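Long-range contacts in esterase LipW (Mycobacterium marinum, PDB 3QH4), which probably hydrolyses ester bonds, acting as a serine esterase of the alpha/beta hydrolase kind: residues I27-E32 with G95-N100; P212-E217 with A286-D291; A61-T66 with V75-A80. One frame throughout, in Å; residues are numbered along the deposited sequence.

Interaction 1. Residues I27-E32 with G95-N100; sequences IDFTAE and GFALGN
F29 and G95 make the nearest backbone approach between a loop that leads into helix 31-56 and an irregular loop segment, yet their CA atoms remain 8.8 Å apart, which leaves the gap to be bridged by the phenyl ring. The far end of that ring does the touching: F29 CE2 lies 3.5 Å from G95 O, which meets the ring at its edge and in its plane, while F29 CZ stands 3.8 Å from G95 CA. A97 CB comes obliquely toward F29 CZ, at 3.9 Å. At the edge on the L98 side, F29 CE1 reaches L98 CD1 at 3.8 Å, the two side chains sliding past each other in opposite directions. L98 extends there with CG anti to its carbonyl carbon (chi1 -53°), and L98 CD1 lies 4.4 Å from I27 CD1. Segment 95-100 belongs to the loop after strand 85-91; in hormone-sensitive-lipase-like esterases the glycine-rich start of this loop forms the oxyanion hole, and G95 probably belongs to the equivalent region here. M222 and A218 of helix 216-227 add to the packing round F29. Spanning F29, an Asx turn shapes the entry to helix 31-56: D28 OD1 accepts from both T30 N and T30 OG1, which arrive from the same face of the carboxylate. T30 is the N-cap of that helix, whose R38 donates through NE to A97 O.

Interaction 2. Residues P212-E217 with A286-D291; sequences PAFDGE and ACHGFD
P212 brings its carbonyl O to within 4.4 Å of C287 CB, beside a turn whose H288 probably serves as the histidine of the Ser-His-Asp triad of this alpha/beta hydrolase. That role is consistent with its hydrogen bonds, from ND1 to D258 OD2 and between NE2 and S166 OG. The chain then makes a classic gamma turn at A213, where a weak hydrogen bond joins F214 N to P212 O. With its positive phi, A213 holds its methyl against the histidine turn, CB standing 3.4 Å from H288 O and 4.4 Å from C287 SG. F214 comes next and touches the imidazole with its CB rather than its ring: F214 CB is 3.9 Å from H288 CD2. H288 CG lies anti to its backbone N (chi1 -160°), which turns the imidazole toward F214 CB; the two ring planes are inclined at 48°, with centroids 5.9 Å apart. The backbones are also joined by a water, which donates to F214 O and accepts from H288 N at 2.9 Å. H288 itself sits in a type II turn running from C287 to F290, with G289 at positive phi. Beyond F214, D215 turns away and caps helix 216-227; its OD1 accepts from A218 N, while its OD2 takes a salt bridge from R26 NE.

Interaction 3. Residues A61-T66 with V75-A80; sequences ADDVVT and VRIYRA
R76 meets D62 edge to edge: the carboxylate lies at the rim of the guanidinium, almost in its plane, their planes only 4° apart. On a second guanidinium, that of R79, one face is met by I77 CG2 from the same strand. The R76 grip is side-on and two-pronged, with NE to D62 OD1 at 2.7 Å and NH2 to D62 OD2 at 3.0 Å, each oxygen using its syn lone pair. R76 leaves the strand with CG anti to the backbone N and then bends at chi3 (-64°), which lays the guanidinium alongside the aspartate. D62 and R76 form the non-hydrogen-bonded pair of an antiparallel hairpin. To either side of it lie hydrogen-bonded pairs, A61 with I77 and D63 with V75; I77 N to A61 O measures 2.8 Å, and D62 CA makes a CA-H...O contact with V75 O. On the opposite face, with A61, D63, V75 and I77, the packing is largely through carbon atoms: V75 CG2 packs against D63 CB at 3.8 Å, and V75 CG1 meets V65 CG2 at 3.9 Å, with V142 and W145 of helix 134-148 lying over the same side. Strands 59-66 and 72-79 are the first two of the central sheet, 59-66 at its margin and 72-79 running against both neighbours, as is usual for alpha/beta hydrolases. R76 NH1 also forms a salt bridge with D102 OD1. Bound to two aspartates, the arginine is fixed in rotation, and its positive charge probably favours the ionised form of both carboxylates.

Overall arrangement
From the N terminus, residues 27-32 lead into helix 31-56, after which interaction 3 closes a short hairpin at the margin of the sheet. Only with residues 95-100 does interaction 1 close its own, longer loop, which contains that hairpin entirely. Interaction 2 follows in series, joining the entry of helix 216-227 to the turn that follows the short strand 286-287, beyond strand 278-283, and no loops cross. Interactions 1 and 2 share a packed boundary, where I27 CB lies 3.5 Å from A213 O and the F29 and F214 rings meet edge-to-face. Interaction 3 sits about 29 Å from interaction 2, centre to centre, on the opposite side of the molecule. D102 links interactions 1 and 3, bonding to N100 and R76.

Interaction 1. Residues I27-E32 with G95-N100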
loop_
_atom_site.group_PDB
_atom_site.type_symbol
_atom_site.label_atom_id
_atom_site.label_comp_id
_atom_site.label_asym_id
_atom_site.label_seq_id
_atom_site.Cartn_x
_atom_site.Cartn_y
_atom_site.Cartn_z
ATOM N N ILE A 27 -4.394 17.091 -4.788
ATOM C CA ILE A 27 -5.646 16.323 -4.776
ATOM C C ILE A 27 -6.685 17.098 -3.982
ATOM O O ILE A 27 -6.348 17.915 -3.121
ATOM C CB ILE A 27 -5.434 14.920 -4.133
ATOM C CG1 ILE A 27 -6.569 13.948 -4.501
ATOM C CG2 ILE A 27 -5.214 15.010 -2.610
ATOM C CD1 ILE A 27 -6.193 12.489 -4.203
ATOM N N ASP A 28 -7.954 16.821 -4.269
ATOM C CA ASP A 28 -9.061 17.327 -3.469
ATOM C C ASP A 28 -9.704 16.064 -2.890
ATOM O O ASP A 28 -10.175 15.214 -3.627
ATOM C CB ASP A 28 -10.008 18.082 -4.402
ATOM C CG ASP A 28 -11.271 18.569 -3.718
ATOM O OD1 ASP A 28 -11.575 18.156 -2.578
ATOM O OD2 ASP A 28 -11.975 19.385 -4.359
ATOM N N PHE A 29 -9.713 15.940 -1.563
ATOM C CA PHE A 29 -10.167 14.677 -0.966
ATOM C C PHE A 29 -11.499 14.815 -0.250
ATOM O O PHE A 29 -11.798 14.053 0.659
ATOM C CB PHE A 29 -9.096 14.071 -0.036
ATOM C CG PHE A 29 -9.006 12.558 -0.126
ATOM C CD1 PHE A 29 -8.657 11.954 -1.319
ATOM C CD2 PHE A 29 -9.241 11.755 0.998
ATOM C CE1 PHE A 29 -8.572 10.546 -1.424
ATOM C CE2 PHE A 29 -9.152 10.338 0.911
ATOM C CZ PHE A 29 -8.798 9.759 -0.305
ATOM N N THR A 30 -12.317 15.780 -0.686
ATOM C CA THR A 30 -13.712 15.828 -0.214
ATOM C C THR A 30 -14.478 14.639 -0.789
ATOM O O THR A 30 -14.075 14.072 -1.802
ATOM C CB THR A 30 -14.430 17.146 -0.645
ATOM O OG1 THR A 30 -14.439 17.240 -2.076
ATOM C CG2 THR A 30 -13.755 18.363 -0.028
ATOM N N ALA A 31 -15.578 14.268 -0.139
ATOM C CA ALA A 31 -16.425 13.177 -0.616
ATOM C C ALA A 31 -16.890 13.368 -2.065
ATOM O O ALA A 31 -16.810 12.438 -2.855
ATOM C CB ALA A 31 -17.628 12.996 0.319
ATOM N N GLU A 32 -17.358 14.566 -2.419
ATOM C CA GLU A 32 -17.767 14.855 -3.808
ATOM C C GLU A 32 -16.654 14.669 -4.835
ATOM O O GLU A 32 -16.870 14.112 -5.931
ATOM C CB GLU A 32 -18.349 16.277 -3.915
ATOM N N GLY A 95 -5.938 6.215 -0.297
ATOM C CA GLY A 95 -6.504 6.919 0.887
ATOM C C GLY A 95 -7.768 6.317 1.468
ATOM O O GLY A 95 -8.590 7.044 2.073
ATOM N N PHE A 96 -7.882 4.989 1.349
ATOM C CA PHE A 96 -9.054 4.193 1.814
ATOM C C PHE A 96 -10.337 4.427 1.015
ATOM O O PHE A 96 -11.307 3.691 1.235
ATOM C CB PHE A 96 -9.399 4.375 3.320
ATOM C CG PHE A 96 -8.230 4.248 4.215
ATOM C CD1 PHE A 96 -7.721 2.994 4.531
ATOM C CD2 PHE A 96 -7.620 5.393 4.729
ATOM C CE1 PHE A 96 -6.593 2.872 5.370
ATOM C CE2 PHE A 96 -6.517 5.284 5.580
ATOM C CZ PHE A 96 -5.990 4.017 5.887
ATOM N N ALA A 97 -10.322 5.424 0.129
ATOM C CA ALA A 97 -11.529 5.852 -0.605
ATOM C C ALA A 97 -11.489 5.630 -2.118
ATOM O O ALA A 97 -12.542 5.714 -2.793
ATOM C CB ALA A 97 -11.781 7.319 -0.325
ATOM N N LEU A 98 -10.295 5.430 -2.678
ATOM C CA LEU A 98 -10.149 5.307 -4.140
ATOM C C LEU A 98 -9.544 3.976 -4.531
ATOM O O LEU A 98 -8.871 3.323 -3.712
ATOM C CB LEU A 98 -9.220 6.398 -4.692
ATOM C CG LEU A 98 -9.530 7.839 -4.343
ATOM C CD1 LEU A 98 -8.409 8.773 -4.792
ATOM C CD2 LEU A 98 -10.843 8.150 -5.040
ATOM N N GLY A 99 -9.751 3.591 -5.794
ATOM C CA GLY A 99 -8.965 2.515 -6.385
ATOM C C GLY A 99 -9.657 1.173 -6.503
ATOM O O GLY A 99 -10.789 0.990 -6.062
ATOM N N ASN A 100 -8.945 0.244 -7.129
ATOM C CA ASN A 100 -9.428 -1.107 -7.426
ATOM C C ASN A 100 -8.195 -1.930 -7.854
ATOM O O ASN A 100 -7.062 -1.526 -7.565
ATOM C CB ASN A 100 -10.514 -1.049 -8.527
ATOM C CG ASN A 100 -9.982 -0.469 -9.872
ATOM O OD1 ASN A 100 -8.768 -0.333 -10.077
ATOM N ND2 ASN A 100 -10.901 -0.123 -10.776
#

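Interaction 2. Residues P212-E217 with A286-D291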
loop_
_atom_site.group_PDB
_atom_site.type_symbol
_atom_site.label_atom_id
_atom_site.label_comp_id
_atom_site.label_asym_id
_atom_site.label_seq_id
_atom_site.Cartn_x
_atom_site.Cartn_y
_atom_site.Cartn_z
ATOM N N PRO A 212 1.834 18.579 -4.111
ATOM C CA PRO A 212 1.082 17.889 -5.155
ATOM C C PRO A 212 0.830 16.407 -4.817
ATOM O O PRO A 212 1.509 15.850 -3.954
ATOM C CB PRO A 212 2.000 17.992 -6.371
ATOM C CG PRO A 212 3.404 18.041 -5.791
ATOM C CD PRO A 212 3.267 18.736 -4.438
ATOM N N ALA A 213 -0.162 15.823 -5.491
ATOM C CA ALA A 213 -0.494 14.375 -5.462
ATOM C C ALA A 213 -1.205 13.925 -4.189
ATOM O O ALA A 213 -2.299 13.356 -4.258
ATOM C CB ALA A 213 0.735 13.492 -5.793
ATOM N N PHE A 214 -0.599 14.201 -3.037
ATOM C CA PHE A 214 -1.280 14.041 -1.757
ATOM C C PHE A 214 -0.650 15.008 -0.783
ATOM O O PHE A 214 0.534 15.355 -0.899
ATOM C CB PHE A 214 -1.186 12.609 -1.202
ATOM C CG PHE A 214 -2.452 12.175 -0.480
ATOM C CD1 PHE A 214 -3.559 11.723 -1.211
ATOM C CD2 PHE A 214 -2.531 12.246 0.909
ATOM C CE1 PHE A 214 -4.752 11.333 -0.542
ATOM C CE2 PHE A 214 -3.694 11.858 1.598
ATOM C CZ PHE A 214 -4.808 11.420 0.882
ATOM N N ASP A 215 -1.437 15.441 0.197
ATOM C CA ASP A 215 -0.959 16.461 1.111
ATOM C C ASP A 215 -1.598 16.293 2.466
ATOM O O ASP A 215 -2.416 15.368 2.676
ATOM C CB ASP A 215 -1.140 17.888 0.507
ATOM C CG ASP A 215 -2.601 18.267 0.282
ATOM O OD1 ASP A 215 -3.429 17.949 1.163
ATOM O OD2 ASP A 215 -2.935 18.939 -0.742
ATOM N N GLY A 216 -1.179 17.157 3.398
ATOM C CA GLY A 216 -1.585 17.064 4.792
ATOM C C GLY A 216 -3.065 17.372 5.000
ATOM O O GLY A 216 -3.721 16.827 5.920
ATOM N N GLU A 217 -3.589 18.277 4.183
ATOM C CA GLU A 217 -5.015 18.574 4.285
ATOM C C GLU A 217 -5.857 17.381 3.838
ATOM O O GLU A 217 -6.829 17.011 4.525
ATOM C CB GLU A 217 -5.351 19.865 3.556
ATOM C CG GLU A 217 -4.669 21.014 4.252
ATOM C CD GLU A 217 -4.933 22.366 3.633
ATOM O OE1 GLU A 217 -5.857 22.504 2.801
ATOM O OE2 GLU A 217 -4.197 23.302 4.006
ATOM N N ALA A 286 11.277 13.542 -3.938
ATOM C CA ALA A 286 10.140 12.745 -4.350
ATOM C C ALA A 286 8.921 13.002 -3.444
ATOM O O ALA A 286 9.040 13.016 -2.226
ATOM C CB ALA A 286 10.513 11.227 -4.322
ATOM N N CYS A 287 7.758 13.173 -4.070
ATOM C CA CYS A 287 6.468 13.373 -3.378
ATOM C C CYS A 287 5.723 12.072 -3.233
ATOM O O CYS A 287 6.120 11.049 -3.815
ATOM C CB CYS A 287 5.613 14.386 -4.178
ATOM S SG CYS A 287 5.132 13.795 -5.833
ATOM N N HIS A 288 4.648 12.063 -2.438
ATOM C CA HIS A 288 3.820 10.859 -2.366
ATOM C C HIS A 288 3.371 10.414 -3.755
ATOM O O HIS A 288 2.949 11.235 -4.580
ATOM C CB HIS A 288 2.573 11.149 -1.536
ATOM C CG HIS A 288 1.917 9.917 -1.010
ATOM N ND1 HIS A 288 2.438 9.207 0.046
ATOM C CD2 HIS A 288 0.771 9.283 -1.365
ATOM C CE1 HIS A 288 1.646 8.182 0.327
ATOM N NE2 HIS A 288 0.616 8.218 -0.506
ATOM N N GLY A 289 3.471 9.125 -4.010
ATOM C CA GLY A 289 2.967 8.542 -5.242
ATOM C C GLY A 289 3.982 8.652 -6.365
ATOM O O GLY A 289 3.613 8.433 -7.518
ATOM N N PHE A 290 5.253 8.968 -6.043
ATOM C CA PHE A 290 6.279 9.184 -7.096
ATOM C C PHE A 290 6.408 8.025 -8.083
ATOM O O PHE A 290 6.554 8.254 -9.286
ATOM C CB PHE A 290 7.654 9.568 -6.510
ATOM C CG PHE A 290 8.330 8.467 -5.698
ATOM C CD1 PHE A 290 8.105 8.388 -4.314
ATOM C CD2 PHE A 290 9.207 7.544 -6.315
ATOM C CE1 PHE A 290 8.748 7.417 -3.544
ATOM C CE2 PHE A 290 9.841 6.568 -5.570
ATOM C CZ PHE A 290 9.606 6.494 -4.175
ATOM N N ASP A 291 6.311 6.797 -7.580
ATOM C CA ASP A 291 6.513 5.630 -8.433
ATOM C C ASP A 291 5.299 5.340 -9.311
ATOM O O ASP A 291 5.450 4.651 -10.331
ATOM C CB ASP A 291 6.891 4.393 -7.622
ATOM C CG ASP A 291 5.833 4.054 -6.589
ATOM O OD1 ASP A 291 5.561 4.908 -5.721
ATOM O OD2 ASP A 291 5.236 2.958 -6.682
HETATM O O HOH W 1 3.466 14.448 -1.378
#

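Interaction 3. Residues A61-T66 with V75-A80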
loop_
_atom_site.group_PDB
_atom_site.type_symbol
_atom_site.label_atom_id
_atom_site.label_comp_id
_atom_site.label_asym_id
_atom_site.label_seq_id
_atom_site.Cartn_x
_atom_site.Cartn_y
_atom_site.Cartn_z
ATOM N N ALA A 61 -4.344 -13.397 -13.205
ATOM C CA ALA A 61 -5.712 -13.934 -13.247
ATOM C C ALA A 61 -6.579 -13.231 -12.206
ATOM O O ALA A 61 -6.161 -13.109 -11.070
ATOM C CB ALA A 61 -5.705 -15.447 -12.990
ATOM N N ASP A 62 -7.765 -12.768 -12.600
ATOM C CA ASP A 62 -8.716 -12.191 -11.644
ATOM C C ASP A 62 -9.574 -13.298 -11.089
ATOM O O ASP A 62 -10.026 -14.167 -11.852
ATOM C CB ASP A 62 -9.604 -11.114 -12.287
ATOM C CG ASP A 62 -8.857 -9.826 -12.509
ATOM O OD1 ASP A 62 -7.661 -9.849 -12.239
ATOM O OD2 ASP A 62 -9.435 -8.810 -12.969
ATOM N N ASP A 63 -9.806 -13.245 -9.777
ATOM C CA ASP A 63 -10.625 -14.232 -9.062
ATOM C C ASP A 63 -11.453 -13.526 -7.973
ATOM O O ASP A 63 -11.454 -12.296 -7.887
ATOM C CB ASP A 63 -9.749 -15.307 -8.442
ATOM C CG ASP A 63 -10.480 -16.644 -8.239
ATOM O OD1 ASP A 63 -11.730 -16.709 -8.334
ATOM O OD2 ASP A 63 -9.774 -17.620 -7.946
ATOM N N VAL A 64 -12.192 -14.310 -7.192
ATOM C CA VAL A 64 -13.033 -13.772 -6.128
ATOM C C VAL A 64 -12.917 -14.677 -4.902
ATOM O O VAL A 64 -12.806 -15.909 -5.031
ATOM C CB VAL A 64 -14.522 -13.681 -6.548
ATOM C CG1 VAL A 64 -14.708 -12.718 -7.729
ATOM C CG2 VAL A 64 -15.060 -15.058 -6.914
ATOM N N VAL A 65 -12.918 -14.060 -3.721
ATOM C CA VAL A 65 -12.992 -14.785 -2.468
ATOM C C VAL A 65 -14.419 -14.494 -2.020
ATOM O O VAL A 65 -14.711 -13.388 -1.636
ATOM C CB VAL A 65 -11.999 -14.213 -1.433
ATOM C CG1 VAL A 65 -12.103 -14.956 -0.111
ATOM C CG2 VAL A 65 -10.549 -14.263 -1.992
ATOM N N THR A 66 -15.316 -15.462 -2.131
ATOM C CA THR A 66 -16.734 -15.149 -1.845
ATOM C C THR A 66 -17.001 -15.462 -0.392
ATOM O O THR A 66 -16.535 -16.479 0.122
ATOM C CB THR A 66 -17.706 -15.855 -2.803
ATOM N N VAL A 75 -10.075 -10.407 -6.217
ATOM C CA VAL A 75 -8.624 -10.408 -6.095
ATOM C C VAL A 75 -8.013 -10.479 -7.481
ATOM O O VAL A 75 -8.653 -10.935 -8.445
ATOM C CB VAL A 75 -8.086 -11.570 -5.211
ATOM C CG1 VAL A 75 -8.491 -11.379 -3.723
ATOM C CG2 VAL A 75 -8.534 -12.947 -5.757
ATOM N N ARG A 76 -6.782 -9.992 -7.588
ATOM C CA ARG A 76 -5.984 -10.219 -8.792
ATOM C C ARG A 76 -4.748 -11.000 -8.383
ATOM O O ARG A 76 -4.026 -10.609 -7.468
ATOM C CB ARG A 76 -5.604 -8.902 -9.473
ATOM C CG ARG A 76 -4.766 -9.123 -10.761
ATOM C CD ARG A 76 -4.787 -7.891 -11.655
ATOM N NE ARG A 76 -6.137 -7.606 -12.157
ATOM C CZ ARG A 76 -6.520 -6.445 -12.676
ATOM N NH1 ARG A 76 -5.670 -5.414 -12.770
ATOM N NH2 ARG A 76 -7.781 -6.317 -13.117
ATOM N N ILE A 77 -4.506 -12.106 -9.072
ATOM C CA ILE A 77 -3.394 -12.965 -8.700
ATOM C C ILE A 77 -2.304 -12.866 -9.761
ATOM O O ILE A 77 -2.564 -13.103 -10.953
ATOM C CB ILE A 77 -3.846 -14.425 -8.497
ATOM C CG1 ILE A 77 -5.028 -14.478 -7.521
ATOM C CG2 ILE A 77 -2.683 -15.287 -7.949
ATOM C CD1 ILE A 77 -5.688 -15.852 -7.427
ATOM N N TYR A 78 -1.094 -12.546 -9.299
ATOM C CA TYR A 78 0.080 -12.404 -10.163
ATOM C C TYR A 78 1.008 -13.557 -9.864
ATOM O O TYR A 78 1.279 -13.834 -8.700
ATOM C CB TYR A 78 0.798 -11.078 -9.849
ATOM C CG TYR A 78 -0.052 -9.838 -9.992
ATOM C CD1 TYR A 78 -0.979 -9.484 -9.004
ATOM C CD2 TYR A 78 0.105 -8.997 -11.089
ATOM C CE1 TYR A 78 -1.735 -8.336 -9.124
ATOM C CE2 TYR A 78 -0.634 -7.842 -11.228
ATOM C CZ TYR A 78 -1.555 -7.520 -10.236
ATOM O OH TYR A 78 -2.275 -6.382 -10.368
ATOM N N ARG A 79 1.464 -14.285 -10.895
ATOM C CA ARG A 79 2.357 -15.406 -10.627
ATOM C C ARG A 79 3.629 -15.257 -11.481
ATOM O O ARG A 79 3.572 -15.224 -12.726
ATOM C CB ARG A 79 1.667 -16.756 -10.857
ATOM C CG ARG A 79 0.450 -17.025 -9.936
ATOM C CD ARG A 79 -0.181 -18.335 -10.309
ATOM N NE ARG A 79 -1.114 -18.860 -9.321
ATOM C CZ ARG A 79 -2.432 -18.685 -9.371
ATOM N NH1 ARG A 79 -2.978 -17.960 -10.348
ATOM N NH2 ARG A 79 -3.211 -19.223 -8.430
ATOM N N ALA A 80 4.771 -15.160 -10.812
ATOM C CA ALA A 80 6.065 -15.061 -11.489
ATOM C C ALA A 80 7.099 -16.027 -10.901
ATOM O O ALA A 80 8.324 -15.718 -10.838
ATOM C CB ALA A 80 6.578 -13.645 -11.443
#